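Local coordinates for protein trichosurin (Trichosurus vulpecula, PDB 2RA6) that binds 4-ethylphenol inside its barrel and probably carries small hydrophobic compounds in possum milk whey, at residues S103-Y115 and V125-I139. The protein carries 1 engineered substitution. Sequence-based numbering, arbitrary orientation.
Sequences SSKPNEYAKFIFY and VANLFGRTPNLSNEI. With ETY (4-ethylphenol), chain P.
Ala-110, Phe-112 and Phe-114 pair with Phe-129, Asn-127 and Val-125 as strands 109-115 and 125-130 run antiparallel, their axes 4.7 Å apart at 164°. Each hydrogen-bonded pair closes a ring of two backbone bonds, as from Phe-129 N to Ala-110 O (2.8 Å). Their side chains line the barrel interior, where aromatic groups suit the apolar ethyl tail of 4-ethylphenol, a ligand also hydrogen-bonded to Leu-61 O and Gly-63 N. Its C7 lies over the centre of the Phe-112 ring, 3.5 Å above the plane, while the Phe-114 and Phe-129 rings present their edges to the ethyl group, Phe-129 CZ 3.4 Å from C8. Phe-112 and Phe-129 meet obliquely. The Asn-127 amide crosses the Phe-114 ring obliquely, planes 59° apart, ND2 3.4 Å from Phe-114 CD2.

On the outer face, a chi1 of 78° places Tyr-109 CG between backbone N and carbonyl carbon, and the ring lies between Ser-103 OG over one face and Ile-139 CG2 over the other, a CH-pi contact 4.3 Å from the centroid. Branched Ile-139 also sends CD1 to Tyr-109 CD2, and Leu-128 CD1 touches Tyr-109 CD1. Gly-130, lacking a side chain, lets Leu-135 pack close against the strand. Arg-131 NE bonds weakly to Asn-107 O, but NH1 bonds His-27 O. A hairpin lining the ligand-filled calyx, with the helix packed outside, is the hallmark of the lipocalin barrel.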
loop_
_atom_site.group_PDB
_atom_site.type_symbol
_atom_site.label_atom_id
_atom_site.label_comp_id
_atom_site.label_asym_id
_atom_site.label_seq_id
_atom_site.Cartn_x
_atom_site.Cartn_y
_atom_site.Cartn_z
ATOM N N SER B 103 -0.553 6.688 13.188
ATOM C CA SER B 103 -1.242 7.022 14.438
ATOM C C SER B 103 -1.060 8.477 14.830
ATOM O O SER B 103 0.062 8.958 14.944
ATOM C CB SER B 103 -0.786 6.161 15.618
ATOM O OG SER B 103 -1.523 6.540 16.786
ATOM N N SER B 104 -2.178 9.157 15.045
ATOM C CA SER B 104 -2.165 10.551 15.453
ATOM C C SER B 104 -2.023 10.606 16.973
ATOM O O SER B 104 -1.693 11.647 17.540
ATOM C CB SER B 104 -3.458 11.246 15.016
ATOM O OG SER B 104 -4.604 10.640 15.590
ATOM N N LYS B 105 -2.279 9.474 17.620
ATOM C CA LYS B 105 -2.174 9.344 19.071
ATOM C C LYS B 105 -1.486 8.013 19.361
ATOM O O LYS B 105 -2.126 7.045 19.774
ATOM C CB LYS B 105 -3.566 9.384 19.708
ATOM C CG LYS B 105 -4.223 10.755 19.637
ATOM C CD LYS B 105 -5.590 10.765 20.302
ATOM C CE LYS B 105 -6.636 10.083 19.438
ATOM N NZ LYS B 105 -6.842 10.814 18.155
ATOM N N PRO B 106 -0.160 7.961 19.158
ATOM C CA PRO B 106 0.687 6.779 19.360
ATOM C C PRO B 106 0.584 6.043 20.689
ATOM O O PRO B 106 0.854 4.843 20.753
ATOM C CB PRO B 106 2.095 7.313 19.093
ATOM C CG PRO B 106 1.993 8.747 19.501
ATOM C CD PRO B 106 0.668 9.154 18.910
ATOM N N ASN B 107 0.189 6.750 21.743
ATOM C CA ASN B 107 0.065 6.128 23.057
ATOM C C ASN B 107 -1.349 5.613 23.296
ATOM O O ASN B 107 -1.602 4.900 24.268
ATOM C CB ASN B 107 0.425 7.133 24.154
ATOM C CG ASN B 107 0.675 6.467 25.494
ATOM O OD1 ASN B 107 0.665 7.122 26.537
ATOM N ND2 ASN B 107 0.915 5.158 25.472
ATOM N N GLU B 108 -2.268 5.980 22.408
ATOM C CA GLU B 108 -3.657 5.559 22.535
ATOM C C GLU B 108 -4.037 4.440 21.566
ATOM O O GLU B 108 -4.755 3.513 21.939
ATOM C CB GLU B 108 -4.596 6.754 22.327
ATOM C CG GLU B 108 -4.644 7.741 23.493
ATOM C CD GLU B 108 -5.678 8.840 23.288
ATOM O OE1 GLU B 108 -6.766 8.541 22.750
ATOM O OE2 GLU B 108 -5.415 9.998 23.677
ATOM N N TYR B 109 -3.560 4.525 20.329
ATOM C CA TYR B 109 -3.881 3.506 19.335
ATOM C C TYR B 109 -2.789 3.373 18.290
ATOM O O TYR B 109 -1.916 4.228 18.174
ATOM C CB TYR B 109 -5.204 3.845 18.632
ATOM C CG TYR B 109 -5.111 4.918 17.556
ATOM C CD1 TYR B 109 -4.818 4.587 16.229
ATOM C CD2 TYR B 109 -5.312 6.260 17.863
ATOM C CE1 TYR B 109 -4.729 5.565 15.237
ATOM C CE2 TYR B 109 -5.224 7.247 16.878
ATOM C CZ TYR B 109 -4.932 6.896 15.571
ATOM O OH TYR B 109 -4.830 7.869 14.594
ATOM N N ALA B 110 -2.853 2.284 17.534
ATOM C CA ALA B 110 -1.911 2.037 16.459
ATOM C C ALA B 110 -2.706 1.505 15.278
ATOM O O ALA B 110 -3.591 0.657 15.436
ATOM C CB ALA B 110 -0.867 1.014 16.884
ATOM N N LYS B 111 -2.401 2.026 14.097
ATOM C CA LYS B 111 -3.055 1.578 12.878
ATOM C C LYS B 111 -1.986 0.942 12.002
ATOM O O LYS B 111 -0.937 1.535 11.754
ATOM C CB LYS B 111 -3.684 2.768 12.152
ATOM C CG LYS B 111 -4.343 2.423 10.831
ATOM C CD LYS B 111 -4.881 3.684 10.163
ATOM C CE LYS B 111 -5.477 3.387 8.801
ATOM N NZ LYS B 111 -5.980 4.636 8.161
ATOM N N PHE B 112 -2.237 -0.282 11.564
ATOM C CA PHE B 112 -1.298 -0.965 10.691
ATOM C C PHE B 112 -2.025 -1.382 9.430
ATOM O O PHE B 112 -3.041 -2.076 9.493
ATOM C CB PHE B 112 -0.719 -2.205 11.371
ATOM C CG PHE B 112 0.373 -1.900 12.358
ATOM C CD1 PHE B 112 1.676 -1.657 11.927
ATOM C CD2 PHE B 112 0.100 -1.863 13.716
ATOM C CE1 PHE B 112 2.694 -1.385 12.839
ATOM C CE2 PHE B 112 1.111 -1.592 14.635
ATOM C CZ PHE B 112 2.407 -1.354 14.193
ATOM N N ILE B 113 -1.511 -0.938 8.292
ATOM C CA ILE B 113 -2.097 -1.296 7.009
ATOM C C ILE B 113 -1.164 -2.297 6.352
ATOM O O ILE B 113 0.027 -2.035 6.176
ATOM C CB ILE B 113 -2.247 -0.079 6.077
ATOM C CG1 ILE B 113 -3.095 1.001 6.752
ATOM C CG2 ILE B 113 -2.882 -0.516 4.757
ATOM C CD1 ILE B 113 -4.494 0.558 7.122
ATOM N N PHE B 114 -1.718 -3.453 6.011
ATOM C CA PHE B 114 -0.968 -4.514 5.356
ATOM C C PHE B 114 -1.349 -4.606 3.897
ATOM O O PHE B 114 -2.528 -4.721 3.569
ATOM C CB PHE B 114 -1.294 -5.873 5.975
ATOM C CG PHE B 114 -0.631 -6.123 7.285
ATOM C CD1 PHE B 114 0.430 -7.013 7.371
ATOM C CD2 PHE B 114 -1.055 -5.470 8.432
ATOM C CE1 PHE B 114 1.062 -7.247 8.585
ATOM C CE2 PHE B 114 -0.428 -5.700 9.650
ATOM C CZ PHE B 114 0.629 -6.589 9.723
ATOM N N TYR B 115 -0.357 -4.538 3.025
ATOM C CA TYR B 115 -0.599 -4.721 1.606
ATOM C C TYR B 115 -0.011 -6.108 1.399
ATOM O O TYR B 115 1.210 -6.285 1.363
ATOM C CB TYR B 115 0.135 -3.663 0.781
ATOM C CG TYR B 115 -0.525 -2.307 0.884
ATOM C CD1 TYR B 115 -1.797 -2.094 0.342
ATOM C CD2 TYR B 115 0.086 -1.258 1.566
ATOM C CE1 TYR B 115 -2.441 -0.869 0.480
ATOM C CE2 TYR B 115 -0.554 -0.025 1.710
ATOM C CZ TYR B 115 -1.816 0.155 1.164
ATOM O OH TYR B 115 -2.462 1.363 1.303
ATOM N N VAL B 125 -5.299 -5.318 4.296
ATOM C CA VAL B 125 -5.835 -5.698 5.592
ATOM C C VAL B 125 -5.434 -4.560 6.517
ATOM O O VAL B 125 -4.254 -4.238 6.642
ATOM C CB VAL B 125 -5.228 -7.026 6.120
ATOM C CG1 VAL B 125 -5.812 -7.360 7.486
ATOM C CG2 VAL B 125 -5.519 -8.162 5.143
ATOM N N ALA B 126 -6.425 -3.938 7.139
ATOM C CA ALA B 126 -6.175 -2.835 8.048
ATOM C C ALA B 126 -6.449 -3.305 9.468
ATOM O O ALA B 126 -7.444 -3.976 9.735
ATOM C CB ALA B 126 -7.074 -1.656 7.695
ATOM N N ASN B 127 -5.549 -2.951 10.375
ATOM C CA ASN B 127 -5.668 -3.348 11.768
ATOM C C ASN B 127 -5.687 -2.122 12.669
ATOM O O ASN B 127 -4.869 -1.226 12.496
ATOM C CB ASN B 127 -4.462 -4.207 12.174
ATOM C CG ASN B 127 -4.377 -5.520 11.413
ATOM O OD1 ASN B 127 -4.605 -6.588 11.980
ATOM N ND2 ASN B 127 -4.041 -5.447 10.130
ATOM N N LEU B 128 -6.623 -2.080 13.611
ATOM C CA LEU B 128 -6.683 -0.984 14.572
ATOM C C LEU B 128 -6.440 -1.596 15.950
ATOM O O LEU B 128 -7.216 -2.441 16.415
ATOM C CB LEU B 128 -8.047 -0.293 14.544
ATOM C CG LEU B 128 -8.188 0.900 15.502
ATOM C CD1 LEU B 128 -7.267 2.035 15.100
ATOM C CD2 LEU B 128 -9.649 1.376 15.504
ATOM N N PHE B 129 -5.344 -1.178 16.587
ATOM C CA PHE B 129 -4.982 -1.684 17.910
ATOM C C PHE B 129 -5.193 -0.642 18.993
ATOM O O PHE B 129 -4.970 0.552 18.770
ATOM C CB PHE B 129 -3.504 -2.072 17.984
ATOM C CG PHE B 129 -3.083 -3.141 17.023
ATOM C CD1 PHE B 129 -3.999 -4.031 16.472
ATOM C CD2 PHE B 129 -1.737 -3.295 16.728
ATOM C CE1 PHE B 129 -3.570 -5.063 15.641
ATOM C CE2 PHE B 129 -1.297 -4.317 15.905
ATOM C CZ PHE B 129 -2.218 -5.206 15.359
ATOM N N GLY B 130 -5.594 -1.113 20.167
ATOM C CA GLY B 130 -5.797 -0.232 21.304
ATOM C C GLY B 130 -5.004 -0.727 22.499
ATOM O O GLY B 130 -4.570 -1.884 22.531
ATOM N N ARG B 131 -4.792 0.155 23.476
ATOM C CA ARG B 131 -4.066 -0.214 24.694
ATOM C C ARG B 131 -4.906 -1.158 25.540
ATOM O O ARG B 131 -4.374 -1.917 26.361
ATOM C CB ARG B 131 -3.728 1.029 25.527
ATOM C CG ARG B 131 -2.603 1.867 24.964
ATOM C CD ARG B 131 -1.362 1.025 24.749
ATOM N NE ARG B 131 -0.199 1.845 24.443
ATOM C CZ ARG B 131 1.004 1.357 24.163
ATOM N NH1 ARG B 131 1.203 0.045 24.149
ATOM N NH2 ARG B 131 2.011 2.184 23.904
ATOM N N THR B 132 -6.221 -1.090 25.343
ATOM C CA THR B 132 -7.168 -1.936 26.052
ATOM C C THR B 132 -8.068 -2.595 24.996
ATOM O O THR B 132 -7.963 -2.280 23.801
ATOM C CB THR B 132 -8.013 -1.120 27.068
ATOM O OG1 THR B 132 -8.919 -0.258 26.369
ATOM C CG2 THR B 132 -7.102 -0.267 27.958
ATOM N N PRO B 133 -8.967 -3.502 25.414
ATOM C CA PRO B 133 -9.865 -4.207 24.492
ATOM C C PRO B 133 -10.749 -3.386 23.561
ATOM O O PRO B 133 -11.235 -3.905 22.557
ATOM C CB PRO B 133 -10.696 -5.087 25.421
ATOM C CG PRO B 133 -9.767 -5.347 26.555
ATOM C CD PRO B 133 -9.176 -3.988 26.792
ATOM N N ASN B 134 -10.969 -2.119 23.885
ATOM C CA ASN B 134 -11.830 -1.289 23.044
ATOM C C ASN B 134 -11.194 0.080 22.830
ATOM O O ASN B 134 -10.215 0.428 23.486
ATOM C CB ASN B 134 -13.200 -1.125 23.714
ATOM C CG ASN B 134 -14.339 -0.967 22.710
ATOM O OD1 ASN B 134 -14.131 -0.557 21.565
ATOM N ND2 ASN B 134 -15.556 -1.277 23.151
ATOM N N LEU B 135 -11.755 0.853 21.902
ATOM C CA LEU B 135 -11.265 2.197 21.603
ATOM C C LEU B 135 -12.441 3.162 21.488
ATOM O O LEU B 135 -13.574 2.736 21.281
ATOM C CB LEU B 135 -10.477 2.211 20.287
ATOM C CG LEU B 135 -9.032 1.708 20.357
ATOM C CD1 LEU B 135 -8.486 1.520 18.953
ATOM C CD2 LEU B 135 -8.180 2.696 21.137
ATOM N N SER B 136 -12.159 4.455 21.605
ATOM C CA SER B 136 -13.200 5.473 21.522
ATOM C C SER B 136 -13.973 5.356 20.222
ATOM O O SER B 136 -13.418 4.967 19.191
ATOM C CB SER B 136 -12.597 6.874 21.609
ATOM O OG SER B 136 -12.048 7.277 20.373
ATOM N N ASN B 137 -15.256 5.694 20.281
ATOM C CA ASN B 137 -16.116 5.653 19.109
ATOM C C ASN B 137 -15.557 6.576 18.033
ATOM O O ASN B 137 -15.650 6.278 16.843
ATOM C CB ASN B 137 -17.538 6.076 19.498
ATOM C CG ASN B 137 -18.256 5.019 20.324
ATOM O OD1 ASN B 137 -19.032 5.340 21.232
ATOM N ND2 ASN B 137 -18.016 3.753 20.004
ATOM N N GLU B 138 -14.962 7.691 18.457
ATOM C CA GLU B 138 -14.383 8.650 17.521
ATOM C C GLU B 138 -13.274 7.999 16.703
ATOM O O GLU B 138 -13.261 8.094 15.475
ATOM C CB GLU B 138 -13.814 9.858 18.278
ATOM C CG GLU B 138 -13.268 10.961 17.378
ATOM C CD GLU B 138 -12.514 12.028 18.152
ATOM O OE1 GLU B 138 -12.124 13.044 17.541
ATOM O OE2 GLU B 138 -12.306 11.848 19.371
ATOM N N ILE B 139 -12.345 7.335 17.391
ATOM C CA ILE B 139 -11.229 6.674 16.719
ATOM C C ILE B 139 -11.721 5.563 15.802
ATOM O O ILE B 139 -11.271 5.454 14.655
ATOM C CB ILE B 139 -10.227 6.096 17.744
ATOM C CG1 ILE B 139 -9.518 7.246 18.467
ATOM C CG2 ILE B 139 -9.195 5.212 17.043
ATOM C CD1 ILE B 139 -8.615 6.796 19.596
HETATM C C8 ETY P . 0.316 -5.752 13.155
HETATM C C7 ETY P . 1.681 -5.174 12.772
HETATM C CG ETY P . 2.834 -6.096 13.059
HETATM C C3 ETY P . 3.132 -7.184 12.196
HETATM C C2 ETY P . 4.214 -8.050 12.463
HETATM C C5 ETY P . 3.656 -5.898 14.208
HETATM C C6 ETY P . 4.741 -6.761 14.485
HETATM C C1 ETY P . 5.012 -7.835 13.605
HETATM O O1 ETY P . 6.064 -8.672 13.864
#